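Local coordinates for protein probable dehydrogenase (Mesorhizobium loti, PDB 3T37) that probably oxidises pyridoxine at its 4-position hydroxymethyl group with FAD as cofactor, as a flavin-dependent oxidase of the GMC oxidoreductase family, at residues I263-G268 with D487-V492. Sequence-based numbering, arbitrary orientation.
Sequences IVLCAG and DNLFVV. With FAD (flavin-adenine dinucleotide), chain B.
The F490 ring turns an edge to I263 O, which lies near the ring plane 3.7 Å from CD2, while V264 CG2 comes obliquely and the F516 ring meets it with planes at about 55°. The A267 methyl lies over the face of the adenine five-membered ring, CB 3.6 Å from N7A. The N488 amide runs alongside I263, its ND2 3.8 Å from I263 CD1; ND2 donates to D261 O and OD1 accepts from V244 N of strand 243-251, which together would fix its rotation. The two backbones pair in parallel: I263 N donates to N488 O, F490 N to I263 O, L265 N to F490 O (2.6 Å) and V492 N to L265 O, the last at 179°. On one face L489, with CG anti to the backbone N (chi1 177°), swings CD1 across to I263 CG2 (3.6 Å) and L265 CD1 (3.9 Å). V264 and F490 occupy the other, and V264 CG1 meets V492 CG2 at 3.6 Å. After L265 the chain leaves the sheet and C266-G268 line the FAD pocket. This pairing adds 489-491 as an outer strand to the parallel Rossmann-type sheet, beside 262-265. Helix 268-278 covers L265 and L489; helix 506-522 covers V264, F490 and V492.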
# COMPACT_ATOMS: atom_id res chain seq x y z
N ILE A 263 -11.42 -5.45 -24.62
CA ILE A 263 -11.84 -4.07 -24.91
C ILE A 263 -12.00 -3.28 -23.61
O ILE A 263 -12.69 -3.71 -22.68
CB ILE A 263 -13.18 -4.03 -25.72
CG1 ILE A 263 -12.99 -4.60 -27.13
CG2 ILE A 263 -13.68 -2.59 -25.85
CD1 ILE A 263 -12.97 -6.14 -27.20
N VAL A 264 -11.36 -2.12 -23.54
CA VAL A 264 -11.49 -1.25 -22.37
C VAL A 264 -12.13 0.06 -22.79
O VAL A 264 -11.62 0.73 -23.68
CB VAL A 264 -10.12 -0.91 -21.75
CG1 VAL A 264 -10.31 -0.09 -20.47
CG2 VAL A 264 -9.32 -2.18 -21.46
N LEU A 265 -13.23 0.43 -22.15
CA LEU A 265 -13.93 1.68 -22.48
C LEU A 265 -13.42 2.85 -21.61
O LEU A 265 -13.46 2.78 -20.38
CB LEU A 265 -15.44 1.49 -22.32
CG LEU A 265 -16.30 1.15 -23.54
CD1 LEU A 265 -15.58 0.24 -24.56
CD2 LEU A 265 -17.63 0.54 -23.10
N CYS A 266 -12.94 3.91 -22.26
CA CYS A 266 -12.46 5.10 -21.56
C CYS A 266 -13.02 6.35 -22.19
O CYS A 266 -12.31 7.36 -22.31
CB CYS A 266 -10.94 5.17 -21.64
SG CYS A 266 -10.16 3.70 -20.94
N ALA A 267 -14.29 6.30 -22.59
CA ALA A 267 -14.87 7.39 -23.38
C ALA A 267 -15.47 8.47 -22.50
O ALA A 267 -15.94 9.50 -23.00
CB ALA A 267 -15.92 6.85 -24.35
N GLY A 268 -15.48 8.24 -21.18
CA GLY A 268 -15.90 9.27 -20.25
C GLY A 268 -17.34 9.09 -19.78
O GLY A 268 -18.04 8.17 -20.22
N ASP A 487 -17.56 -10.92 -20.99
CA ASP A 487 -16.33 -11.50 -20.45
C ASP A 487 -15.02 -10.77 -20.78
O ASP A 487 -14.01 -10.98 -20.12
CB ASP A 487 -16.22 -12.97 -20.86
CG ASP A 487 -17.45 -13.76 -20.46
OD1 ASP A 487 -17.74 -14.77 -21.13
OD2 ASP A 487 -18.13 -13.36 -19.49
N ASN A 488 -15.04 -9.91 -21.80
CA ASN A 488 -13.81 -9.27 -22.25
C ASN A 488 -13.98 -7.77 -22.44
O ASN A 488 -13.30 -7.16 -23.27
CB ASN A 488 -13.30 -9.93 -23.55
CG ASN A 488 -14.20 -9.65 -24.74
OD1 ASN A 488 -15.39 -9.40 -24.59
ND2 ASN A 488 -13.62 -9.71 -25.94
N LEU A 489 -14.88 -7.18 -21.65
CA LEU A 489 -15.22 -5.76 -21.77
C LEU A 489 -15.13 -5.04 -20.43
O LEU A 489 -15.84 -5.37 -19.47
CB LEU A 489 -16.63 -5.61 -22.33
CG LEU A 489 -17.09 -4.16 -22.43
CD1 LEU A 489 -16.17 -3.37 -23.32
CD2 LEU A 489 -18.51 -4.13 -22.95
N PHE A 490 -14.30 -4.00 -20.39
CA PHE A 490 -14.10 -3.23 -19.17
C PHE A 490 -14.45 -1.78 -19.39
O PHE A 490 -14.30 -1.26 -20.50
CB PHE A 490 -12.63 -3.33 -18.71
CG PHE A 490 -12.17 -4.74 -18.53
CD1 PHE A 490 -12.21 -5.34 -17.29
CD2 PHE A 490 -11.71 -5.48 -19.62
CE1 PHE A 490 -11.81 -6.65 -17.12
CE2 PHE A 490 -11.29 -6.80 -19.45
CZ PHE A 490 -11.34 -7.38 -18.20
N VAL A 491 -14.90 -1.12 -18.33
CA VAL A 491 -15.12 0.31 -18.36
C VAL A 491 -14.20 0.87 -17.30
O VAL A 491 -14.26 0.45 -16.14
CB VAL A 491 -16.57 0.68 -18.02
CG1 VAL A 491 -16.80 2.17 -18.25
CG2 VAL A 491 -17.56 -0.16 -18.85
N VAL A 492 -13.34 1.80 -17.70
CA VAL A 492 -12.30 2.32 -16.81
C VAL A 492 -12.19 3.82 -17.05
O VAL A 492 -11.34 4.27 -17.84
CB VAL A 492 -10.94 1.65 -17.10
CG1 VAL A 492 -9.88 2.16 -16.14
CG2 VAL A 492 -11.04 0.13 -16.99
PA FAD B . -12.18 12.22 -20.76
O1A FAD B . -13.21 13.26 -21.11
O2A FAD B . -10.90 12.83 -20.19
O5B FAD B . -11.77 11.33 -22.04
C5B FAD B . -12.75 10.76 -22.87
C4B FAD B . -12.09 10.64 -24.24
O4B FAD B . -12.81 9.72 -25.04
C3B FAD B . -12.06 11.96 -24.98
O3B FAD B . -10.73 12.13 -25.45
C2B FAD B . -13.06 11.75 -26.11
O2B FAD B . -12.81 12.50 -27.28
C1B FAD B . -12.95 10.25 -26.35
N9A FAD B . -14.17 9.63 -26.89
C8A FAD B . -15.46 9.83 -26.45
N7A FAD B . -16.27 9.05 -27.20
C5A FAD B . -15.54 8.34 -28.08
C6A FAD B . -15.88 7.41 -29.06
N6A FAD B . -17.13 6.96 -29.18
N1A FAD B . -14.87 6.84 -29.82
C2A FAD B . -13.55 7.21 -29.62
N3A FAD B . -13.23 8.13 -28.65
C4A FAD B . -14.21 8.69 -27.89
N1 FAD B . -10.88 17.60 -12.83
C2 FAD B . -9.99 17.91 -11.82
O2 FAD B . -9.66 17.04 -11.01
N3 FAD B . -9.50 19.18 -11.67
C4 FAD B . -9.90 20.17 -12.54
O4 FAD B . -9.46 21.31 -12.41
C4X FAD B . -10.78 19.87 -13.56
N5 FAD B . -11.17 20.86 -14.43
C5X FAD B . -12.04 20.58 -15.46
C6 FAD B . -12.40 21.61 -16.33
C7 FAD B . -13.25 21.35 -17.39
C7M FAD B . -13.65 22.46 -18.33
C8 FAD B . -13.74 20.06 -17.55
C8M FAD B . -14.67 19.82 -18.69
C9 FAD B . -13.39 19.02 -16.69
C9A FAD B . -12.52 19.28 -15.63
N10 FAD B . -12.14 18.29 -14.75
C10 FAD B . -11.27 18.58 -13.71
C1' FAD B . -12.67 16.89 -14.88
C2' FAD B . -11.66 15.95 -15.50
O2' FAD B . -11.03 16.62 -16.57
C3' FAD B . -12.42 14.75 -16.01
O3' FAD B . -13.27 14.24 -14.98
C4' FAD B . -11.46 13.66 -16.45
O4' FAD B . -10.67 14.17 -17.50
C5' FAD B . -12.29 12.47 -16.93
O5' FAD B . -11.47 11.59 -17.65
P FAD B . -12.15 10.42 -18.53
O1P FAD B . -11.05 9.49 -19.00
O2P FAD B . -13.22 9.73 -17.68
O3P FAD B . -12.87 11.15 -19.76